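Local structure of uncharacterized protein (Streptococcus mutans, 4R0J) at residues 12-17 with 98-103; 63-68 with 200-205. The protein probably acts as a Cas5-family endonuclease of a type I-C CRISPR system, binding precursor CRISPR RNA and processing it into crRNA. One frame throughout, in Å; residues are numbered along the deposited sequence.

Contact 1: 12-17 with 98-103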
ATOM      1  N   TYR A  12       2.794  11.610  -2.320  1.00 30.10           N
ATOM      2  CA  TYR A  12       1.703  11.069  -3.117  1.00 32.66           C
ATOM      3  C   TYR A  12       2.232  10.365  -4.355  1.00 27.80           C
ATOM      4  O   TYR A  12       2.994  10.943  -5.134  1.00 35.22           O
ATOM      5  CB  TYR A  12       0.740  12.186  -3.523  1.00 30.33           C
ATOM      6  CG  TYR A  12       0.237  13.005  -2.354  1.00 35.73           C
ATOM      7  CD1 TYR A  12       0.967  14.082  -1.876  1.00 32.85           C
ATOM      8  CD2 TYR A  12      -0.961  12.693  -1.719  1.00 38.77           C
ATOM      9  CE1 TYR A  12       0.524  14.831  -0.808  1.00 39.99           C
ATOM     10  CE2 TYR A  12      -1.417  13.444  -0.643  1.00 38.18           C
ATOM     11  CZ  TYR A  12      -0.665  14.504  -0.192  1.00 37.78           C
ATOM     12  OH  TYR A  12      -1.083  15.259   0.872  1.00 44.00           O
ATOM     13  N   ALA A  13       1.789   9.130  -4.544  1.00 26.50           N
ATOM     14  CA  ALA A  13       2.215   8.314  -5.670  1.00 30.23           C
ATOM     15  C   ALA A  13       1.014   7.753  -6.405  1.00 33.82           C
ATOM     16  O   ALA A  13       0.017   7.369  -5.792  1.00 33.62           O
ATOM     17  CB  ALA A  13       3.097   7.180  -5.192  1.00 27.83           C
ATOM     18  N   ARG A  14       1.118   7.714  -7.725  1.00 26.77           N
ATOM     19  CA  ARG A  14       0.143   7.011  -8.547  1.00 25.90           C
ATOM     20  C   ARG A  14       0.741   5.680  -9.020  1.00 29.98           C
ATOM     21  O   ARG A  14       1.851   5.640  -9.550  1.00 27.78           O
ATOM     22  CB  ARG A  14      -0.291   7.881  -9.726  1.00 26.83           C
ATOM     23  CG  ARG A  14      -1.165   7.152 -10.723  1.00 26.52           C
ATOM     24  CD  ARG A  14      -1.730   8.088 -11.762  1.00 30.73           C
ATOM     25  NE  ARG A  14      -0.693   8.886 -12.396  1.00 38.64           N
ATOM     26  CZ  ARG A  14      -0.904  10.078 -12.948  1.00 50.23           C
ATOM     27  NH1 ARG A  14      -2.123  10.611 -12.939  1.00 51.81           N
ATOM     28  NH2 ARG A  14       0.103  10.741 -13.505  1.00 48.70           N
ATOM     29  N   ILE A  15       0.001   4.594  -8.806  1.00 23.53           N
ATOM     30  CA  ILE A  15       0.437   3.247  -9.183  1.00 26.09           C
ATOM     31  C   ILE A  15      -0.533   2.694 -10.203  1.00 25.63           C
ATOM     32  O   ILE A  15      -1.743   2.681  -9.956  1.00 28.35           O
ATOM     33  CB  ILE A  15       0.372   2.281  -7.965  1.00 27.28           C
ATOM     34  CG1 ILE A  15       0.910   2.941  -6.686  1.00 37.36           C
ATOM     35  CG2 ILE A  15       1.039   0.955  -8.297  1.00 31.88           C
ATOM     36  CD1 ILE A  15       2.330   3.377  -6.773  1.00 49.00           C
ATOM     37  N   ARG A  16      -0.018   2.244 -11.346  1.00 24.99           N
ATOM     38  CA  ARG A  16      -0.861   1.657 -12.385  1.00 27.27           C
ATOM     39  C   ARG A  16      -0.373   0.263 -12.753  1.00 27.80           C
ATOM     40  O   ARG A  16       0.829  -0.021 -12.704  1.00 31.97           O
ATOM     41  CB  ARG A  16      -0.857   2.535 -13.637  1.00 29.62           C
ATOM     42  CG  ARG A  16      -1.603   3.855 -13.488  1.00 31.42           C
ATOM     43  CD  ARG A  16      -1.243   4.763 -14.660  1.00 36.90           C
ATOM     44  NE  ARG A  16      -2.007   6.005 -14.644  1.00 58.74           N
ATOM     45  CZ  ARG A  16      -1.717   7.066 -15.389  1.00 66.36           C
ATOM     46  NH1 ARG A  16      -0.672   7.036 -16.208  1.00 69.37           N
ATOM     47  NH2 ARG A  16      -2.464   8.159 -15.309  1.00 67.00           N
ATOM     48  N   GLY A  17      -1.296  -0.604 -13.144  1.00 29.58           N
ATOM     49  CA  GLY A  17      -0.916  -1.941 -13.568  1.00 30.90           C
ATOM     50  C   GLY A  17      -1.974  -2.578 -14.426  1.00 27.25           C
ATOM     51  O   GLY A  17      -3.168  -2.344 -14.226  1.00 27.94           O
ATOM     52  N   GLU A  98      -5.572   1.336 -11.017  1.00 21.82           N
ATOM     53  CA  GLU A  98      -4.882   2.579 -10.730  1.00 21.75           C
ATOM     54  C   GLU A  98      -5.172   2.966  -9.295  1.00 27.78           C
ATOM     55  O   GLU A  98      -6.344   3.047  -8.887  1.00 24.54           O
ATOM     56  CB  GLU A  98      -5.330   3.692 -11.696  1.00 24.32           C
ATOM     57  CG  GLU A  98      -4.756   5.038 -11.311  1.00 26.99           C
ATOM     58  CD  GLU A  98      -5.004   6.109 -12.346  1.00 37.61           C
ATOM     59  OE1 GLU A  98      -5.207   5.770 -13.531  1.00 42.94           O
ATOM     60  OE2 GLU A  98      -4.988   7.294 -11.960  1.00 36.12           O
ATOM     61  N   TYR A  99      -4.114   3.177  -8.514  1.00 21.27           N
ATOM     62  CA  TYR A  99      -4.256   3.579  -7.123  1.00 23.35           C
ATOM     63  C   TYR A  99      -3.472   4.853  -6.895  1.00 25.91           C
ATOM     64  O   TYR A  99      -2.399   5.040  -7.463  1.00 25.46           O
ATOM     65  CB  TYR A  99      -3.747   2.470  -6.182  1.00 22.51           C
ATOM     66  CG  TYR A  99      -4.393   1.149  -6.474  1.00 25.53           C
ATOM     67  CD1 TYR A  99      -5.747   0.954  -6.215  1.00 23.26           C
ATOM     68  CD2 TYR A  99      -3.667   0.101  -7.016  1.00 23.79           C
ATOM     69  CE1 TYR A  99      -6.367  -0.243  -6.500  1.00 22.53           C
ATOM     70  CE2 TYR A  99      -4.278  -1.107  -7.309  1.00 21.16           C
ATOM     71  CZ  TYR A  99      -5.625  -1.277  -7.029  1.00 21.25           C
ATOM     72  OH  TYR A  99      -6.236  -2.465  -7.314  1.00 22.62           O
ATOM     73  N   LEU A 100      -4.043   5.744  -6.099  1.00 21.59           N
ATOM     74  CA  LEU A 100      -3.328   6.920  -5.618  1.00 24.34           C
ATOM     75  C   LEU A 100      -3.048   6.677  -4.143  1.00 25.75           C
ATOM     76  O   LEU A 100      -3.961   6.377  -3.370  1.00 23.32           O
ATOM     77  CB  LEU A 100      -4.177   8.175  -5.807  1.00 26.21           C
ATOM     78  CG  LEU A 100      -4.888   8.338  -7.156  1.00 26.96           C
ATOM     79  CD1 LEU A 100      -5.717   9.636  -7.179  1.00 28.88           C
ATOM     80  CD2 LEU A 100      -3.881   8.305  -8.308  1.00 28.70           C
ATOM     81  N   VAL A 101      -1.781   6.786  -3.752  1.00 24.31           N
ATOM     82  CA  VAL A 101      -1.388   6.449  -2.390  1.00 21.58           C
ATOM     83  C   VAL A 101      -0.833   7.663  -1.661  1.00 26.32           C
ATOM     84  O   VAL A 101      -0.014   8.405  -2.201  1.00 33.33           O
ATOM     85  CB  VAL A 101      -0.345   5.325  -2.360  1.00 27.12           C
ATOM     86  CG1 VAL A 101      -0.022   4.975  -0.920  1.00 28.58           C
ATOM     87  CG2 VAL A 101      -0.888   4.097  -3.083  1.00 26.71           C
ATOM     88  N   LYS A 102      -1.312   7.867  -0.440  1.00 24.22           N
ATOM     89  CA  LYS A 102      -0.802   8.925   0.427  1.00 22.74           C
ATOM     90  C   LYS A 102      -0.033   8.273   1.570  1.00 28.64           C
ATOM     91  O   LYS A 102      -0.547   7.379   2.258  1.00 25.36           O
ATOM     92  CB  LYS A 102      -1.960   9.762   0.965  1.00 26.77           C
ATOM     93  CG  LYS A 102      -1.569  10.827   1.975  1.00 25.98           C
ATOM     94  CD  LYS A 102      -2.797  11.589   2.492  1.00 32.47           C
ATOM     95  CE  LYS A 102      -2.418  12.542   3.617  1.00 41.70           C
ATOM     96  NZ  LYS A 102      -3.625  13.238   4.179  1.00 43.21           N
ATOM     97  N   PHE A 103       1.206   8.705   1.764  1.00 26.51           N
ATOM     98  CA  PHE A 103       2.054   8.078   2.762  1.00 26.17           C
ATOM     99  C   PHE A 103       3.101   9.057   3.266  1.00 28.63           C
ATOM    100  O   PHE A 103       3.301  10.135   2.698  1.00 26.95           O
ATOM    101  CB  PHE A 103       2.720   6.805   2.207  1.00 25.43           C
ATOM    102  CG  PHE A 103       3.742   7.064   1.139  1.00 28.49           C
ATOM    103  CD1 PHE A 103       3.358   7.302  -0.172  1.00 28.44           C
ATOM    104  CD2 PHE A 103       5.098   7.067   1.452  1.00 26.41           C
ATOM    105  CE1 PHE A 103       4.312   7.538  -1.156  1.00 28.73           C
ATOM    106  CE2 PHE A 103       6.053   7.303   0.470  1.00 28.40           C
ATOM    107  CZ  PHE A 103       5.659   7.532  -0.831  1.00 29.17           C
TER
HETATM  108  O   HOH W   1      -3.645  15.204   1.755  1.00 45.55           O

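Contact 2: 63-68 with 200-205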
ATOM      1  N   GLU A  63      -3.585   6.367   3.370  1.00 28.68           N
ATOM      2  CA  GLU A  63      -4.815   6.328   2.551  1.00 28.05           C
ATOM      3  C   GLU A  63      -4.508   5.881   1.125  1.00 27.60           C
ATOM      4  O   GLU A  63      -3.426   6.148   0.602  1.00 30.63           O
ATOM      5  CB  GLU A  63      -5.508   7.702   2.524  1.00 29.15           C
ATOM      6  CG  GLU A  63      -6.953   7.697   1.994  1.00 32.73           C
ATOM      7  CD  GLU A  63      -7.595   9.079   2.007  1.00 46.12           C
ATOM      8  OE1 GLU A  63      -7.027  10.014   1.403  1.00 45.38           O
ATOM      9  OE2 GLU A  63      -8.671   9.230   2.625  1.00 53.68           O
ATOM     10  N   VAL A  64      -5.454   5.190   0.500  1.00 24.10           N
ATOM     11  CA  VAL A  64      -5.337   4.879  -0.915  1.00 23.67           C
ATOM     12  C   VAL A  64      -6.648   5.243  -1.609  1.00 22.80           C
ATOM     13  O   VAL A  64      -7.726   5.109  -1.024  1.00 23.70           O
ATOM     14  CB  VAL A  64      -4.982   3.387  -1.182  1.00 27.26           C
ATOM     15  CG1 VAL A  64      -6.075   2.444  -0.663  1.00 25.55           C
ATOM     16  CG2 VAL A  64      -4.741   3.149  -2.670  1.00 23.61           C
ATOM     17  N   LYS A  65      -6.549   5.759  -2.828  1.00 22.28           N
ATOM     18  CA  LYS A  65      -7.753   5.992  -3.631  1.00 22.86           C
ATOM     19  C   LYS A  65      -7.761   4.990  -4.782  1.00 22.30           C
ATOM     20  O   LYS A  65      -6.750   4.813  -5.487  1.00 25.05           O
ATOM     21  CB  LYS A  65      -7.819   7.435  -4.130  1.00 26.60           C
ATOM     22  CG  LYS A  65      -7.963   8.447  -3.002  1.00 33.79           C
ATOM     23  CD  LYS A  65      -8.238   9.847  -3.519  1.00 46.46           C
ATOM     24  CE  LYS A  65      -8.370  10.839  -2.374  1.00 49.65           C
ATOM     25  NZ  LYS A  65      -8.523  12.233  -2.870  1.00 50.16           N
ATOM     26  N   VAL A  66      -8.890   4.297  -4.930  1.00 22.38           N
ATOM     27  CA  VAL A  66      -9.098   3.322  -5.994  1.00 22.75           C
ATOM     28  C   VAL A  66      -9.745   4.078  -7.143  1.00 23.33           C
ATOM     29  O   VAL A  66     -10.891   4.524  -7.037  1.00 24.45           O
ATOM     30  CB  VAL A  66     -10.033   2.224  -5.516  1.00 23.29           C
ATOM     31  CG1 VAL A  66     -10.336   1.219  -6.630  1.00 22.11           C
ATOM     32  CG2 VAL A  66      -9.435   1.537  -4.279  1.00 20.58           C
ATOM     33  N   VAL A  67      -8.999   4.269  -8.224  1.00 22.63           N
ATOM     34  CA  VAL A  67      -9.467   5.160  -9.290  1.00 23.30           C
ATOM     35  C   VAL A  67     -10.409   4.488 -10.278  1.00 25.24           C
ATOM     36  O   VAL A  67     -11.404   5.081 -10.736  1.00 25.44           O
ATOM     37  CB  VAL A  67      -8.275   5.739 -10.053  1.00 20.92           C
ATOM     38  CG1 VAL A  67      -8.753   6.557 -11.252  1.00 24.34           C
ATOM     39  CG2 VAL A  67      -7.415   6.593  -9.108  1.00 25.35           C
ATOM     40  N   ASN A  68     -10.087   3.250 -10.627  1.00 22.85           N
ATOM     41  CA  ASN A  68     -10.835   2.519 -11.653  1.00 21.98           C
ATOM     42  C   ASN A  68     -11.840   1.535 -11.095  1.00 26.48           C
ATOM     43  O   ASN A  68     -11.637   0.987 -10.014  1.00 24.05           O
ATOM     44  CB  ASN A  68      -9.875   1.746 -12.558  1.00 27.30           C
ATOM     45  CG  ASN A  68      -8.980   2.655 -13.371  1.00 32.42           C
ATOM     46  OD1 ASN A  68      -9.227   3.854 -13.472  1.00 32.07           O
ATOM     47  ND2 ASN A  68      -7.928   2.092 -13.948  1.00 27.28           N
ATOM     48  N   ASN A 200     -16.163   7.017  -1.128  1.00 23.94           N
ATOM     49  CA  ASN A 200     -15.904   7.797  -2.336  1.00 24.87           C
ATOM     50  C   ASN A 200     -14.587   7.411  -2.993  1.00 26.88           C
ATOM     51  O   ASN A 200     -13.864   8.266  -3.519  1.00 27.91           O
ATOM     52  CB  ASN A 200     -15.943   9.287  -2.022  1.00 28.38           C
ATOM     53  CG  ASN A 200     -17.307   9.725  -1.560  1.00 30.13           C
ATOM     54  OD1 ASN A 200     -18.326   9.339  -2.146  1.00 29.33           O
ATOM     55  ND2 ASN A 200     -17.347  10.503  -0.489  1.00 35.38           N
ATOM     56  N   GLY A 201     -14.300   6.114  -2.961  1.00 23.47           N
ATOM     57  CA  GLY A 201     -13.101   5.549  -3.557  1.00 22.14           C
ATOM     58  C   GLY A 201     -11.878   5.514  -2.659  1.00 24.88           C
ATOM     59  O   GLY A 201     -10.842   4.961  -3.051  1.00 24.02           O
ATOM     60  N   ALA A 202     -11.982   6.112  -1.473  1.00 21.57           N
ATOM     61  CA  ALA A 202     -10.839   6.217  -0.569  1.00 20.45           C
ATOM     62  C   ALA A 202     -10.903   5.208   0.572  1.00 23.46           C
ATOM     63  O   ALA A 202     -11.948   5.044   1.212  1.00 24.69           O
ATOM     64  CB  ALA A 202     -10.741   7.628  -0.012  1.00 28.41           C
ATOM     65  N   ILE A 203      -9.774   4.551   0.832  1.00 21.97           N
ATOM     66  CA  ILE A 203      -9.665   3.637   1.957  1.00 20.83           C
ATOM     67  C   ILE A 203      -8.562   4.143   2.875  1.00 23.46           C
ATOM     68  O   ILE A 203      -7.434   4.377   2.429  1.00 25.92           O
ATOM     69  CB  ILE A 203      -9.302   2.217   1.477  1.00 21.98           C
ATOM     70  CG1 ILE A 203     -10.388   1.679   0.549  1.00 22.30           C
ATOM     71  CG2 ILE A 203      -9.086   1.271   2.671  1.00 26.72           C
ATOM     72  CD1 ILE A 203      -9.969   0.398  -0.175  1.00 25.11           C
ATOM     73  N   LYS A 204      -8.895   4.316   4.151  1.00 23.97           N
ATOM     74  CA  LYS A 204      -7.921   4.698   5.160  1.00 29.23           C
ATOM     75  C   LYS A 204      -7.429   3.447   5.866  1.00 29.42           C
ATOM     76  O   LYS A 204      -8.147   2.447   5.952  1.00 28.80           O
ATOM     77  CB  LYS A 204      -8.549   5.650   6.178  1.00 28.13           C
ATOM     78  CG  LYS A 204      -9.099   6.934   5.590  1.00 31.23           C
ATOM     79  CD  LYS A 204      -9.658   7.812   6.696  1.00 46.29           C
ATOM     80  CE  LYS A 204     -10.277   9.079   6.134  1.00 61.39           C
ATOM     81  NZ  LYS A 204      -9.262   9.876   5.392  1.00 72.64           N
ATOM     82  N   PHE A 205      -6.195   3.488   6.351  1.00 31.03           N
ATOM     83  CA  PHE A 205      -5.627   2.334   7.020  1.00 28.30           C
ATOM     84  C   PHE A 205      -5.336   2.643   8.470  1.00 42.19           C
ATOM     85  O   PHE A 205      -4.607   3.585   8.774  1.00 48.01           O
ATOM     86  CB  PHE A 205      -4.366   1.833   6.293  1.00 32.24           C
ATOM     87  CG  PHE A 205      -4.653   1.299   4.929  1.00 29.53           C
ATOM     88  CD1 PHE A 205      -5.084  -0.003   4.760  1.00 30.20           C
ATOM     89  CD2 PHE A 205      -4.563   2.124   3.818  1.00 36.14           C
ATOM     90  CE1 PHE A 205      -5.386  -0.492   3.509  1.00 30.53           C
ATOM     91  CE2 PHE A 205      -4.865   1.643   2.556  1.00 32.41           C
ATOM     92  CZ  PHE A 205      -5.287   0.334   2.397  1.00 31.59           C
TER

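Contact 1: 12-17 with 98-103
Tyr12 and Lys102 open the antiparallel pairing of 12-17 with 98-103, their side chains lying side by side and pointing the same way. The lysine's aliphatic part pads the ring, with Lys102 CG 3.7 Å from Tyr12 CE2. Beyond it one water bridges the polar ends, 2.7 Å from Tyr12 OH and accepting a hydrogen bond from Lys102 NZ, so both residues can pack through carbon while their polar ends share a water. Ala13 trades two backbone bonds with Val101, Val101 N reaching Ala13 O at 2.8 Å. Its small CB meets the edge of the Phe103 ring on the opposite face of the sheet from Tyr12. Arg14 returns to the face of Tyr12. Its CG, swung opposite the backbone N (chi1 172°), rests 3.8 Å from Leu100 CD2, and its CD brushes Glu98 OE2 at 3.4 Å, while its NH2 is held in a salt bridge to Asp151. Ile15 and Tyr99 form the next hydrogen-bonded antiparallel pair, and Ile15 CG1 sits 4.2 Å from Val101 CG2. The extended Arg16 chain runs beside Glu98 in a salt bridge whose hydrogen bond, from Arg16 NE to Glu98 OE1, is weak at 3.4 Å, and Arg16 NH2 overlies the rim of the Arg14 guanidinium, their like charges probably offset by Glu98 and Asp151. Strands 11-17 and 97-107 are the central pair of the ferredoxin-like βαββαβ sheet (order 147-152, 11-17, 97-107, 57-66). Helix 41-51 covers Ile15, Val101 and Phe103, and helix 155-160 packs on Tyr12, Leu100 and Lys102.

Contact 2: 63-68 with 200-205
Gly201 O is gripped twice by the strand opposite: Val66 N donates a hydrogen bond of 2.8 Å to it, and Lys65 CA adds a C-H contact at 3.3 Å. Glycine suits this place because, at a phi of 88° and a psi near zero, a CB would be jammed against the carbonyl O of Asn200. With Asn200, also at positive phi, its backbone angles fit the middle of a type I' turn. Further along, Val64 and Ile203 form a hydrogen-bonded antiparallel pair, Ile203 N reaching Val64 O at 2.8 Å. The turn reverses the chain between strands 191-199 and 202-215, and the pairing fastens this hairpin to the edge of a four-strand unit in the order 147-152, 11-17, 97-107, 57-66, the topology of the ferredoxin-like fold known from Cas5 and other RAMP proteins. On one face Glu63 lies alongside Lys204. With chi1 at -166° the Glu63 chain leaves the backbone fully extended, which carries the carboxylate over Ala202, whose short side chain fits beneath: Glu63 OE2 is 3.7 Å from Ala202 CB. The Lys204 chain bends at its last torsion, and NZ forms a 2.9 Å salt bridge with Glu63 OE2, met from above the carboxylate plane. Glu63 OE1 is bonded to Tyr158 OH, so both oxygens of this acid are engaged; Lys65 NZ hydrogen-bonds to the backbone O of Tyr158, and the ammonium makes a cation-pi contact with that tyrosine's ring. Apolar residues line the other face. Val64 CG1 presses 3.5 Å from Phe205 CE2 at the ring edge, and Ile203 CG2 covers one face of the same ring, toward its rim. Val66 CG2 packs 4.3 Å from Ile203 CD1, and Met198 of strand 191-199 touches both residues.

From the N terminus, strand 11-17 leads through helix 41-51 to strand 57-66, and only then does the chain come back through 97-107 to close contact 1. Contact 2 has its first segment within that loop and its second far beyond it, at 200-205, so the two loops cross. Their meeting place is the seam between strands 57-66 and 97-107, where Lys65 N probably bonds to Leu100 O, and Lys102 N to Glu63 O, while Val67 packs on Leu100. Four strands thus lie side by side in one antiparallel sheet, in the order 11-17, 97-107, 57-66, 202-215, tying the N-terminal ferredoxin-like unit to the C-terminal hairpin.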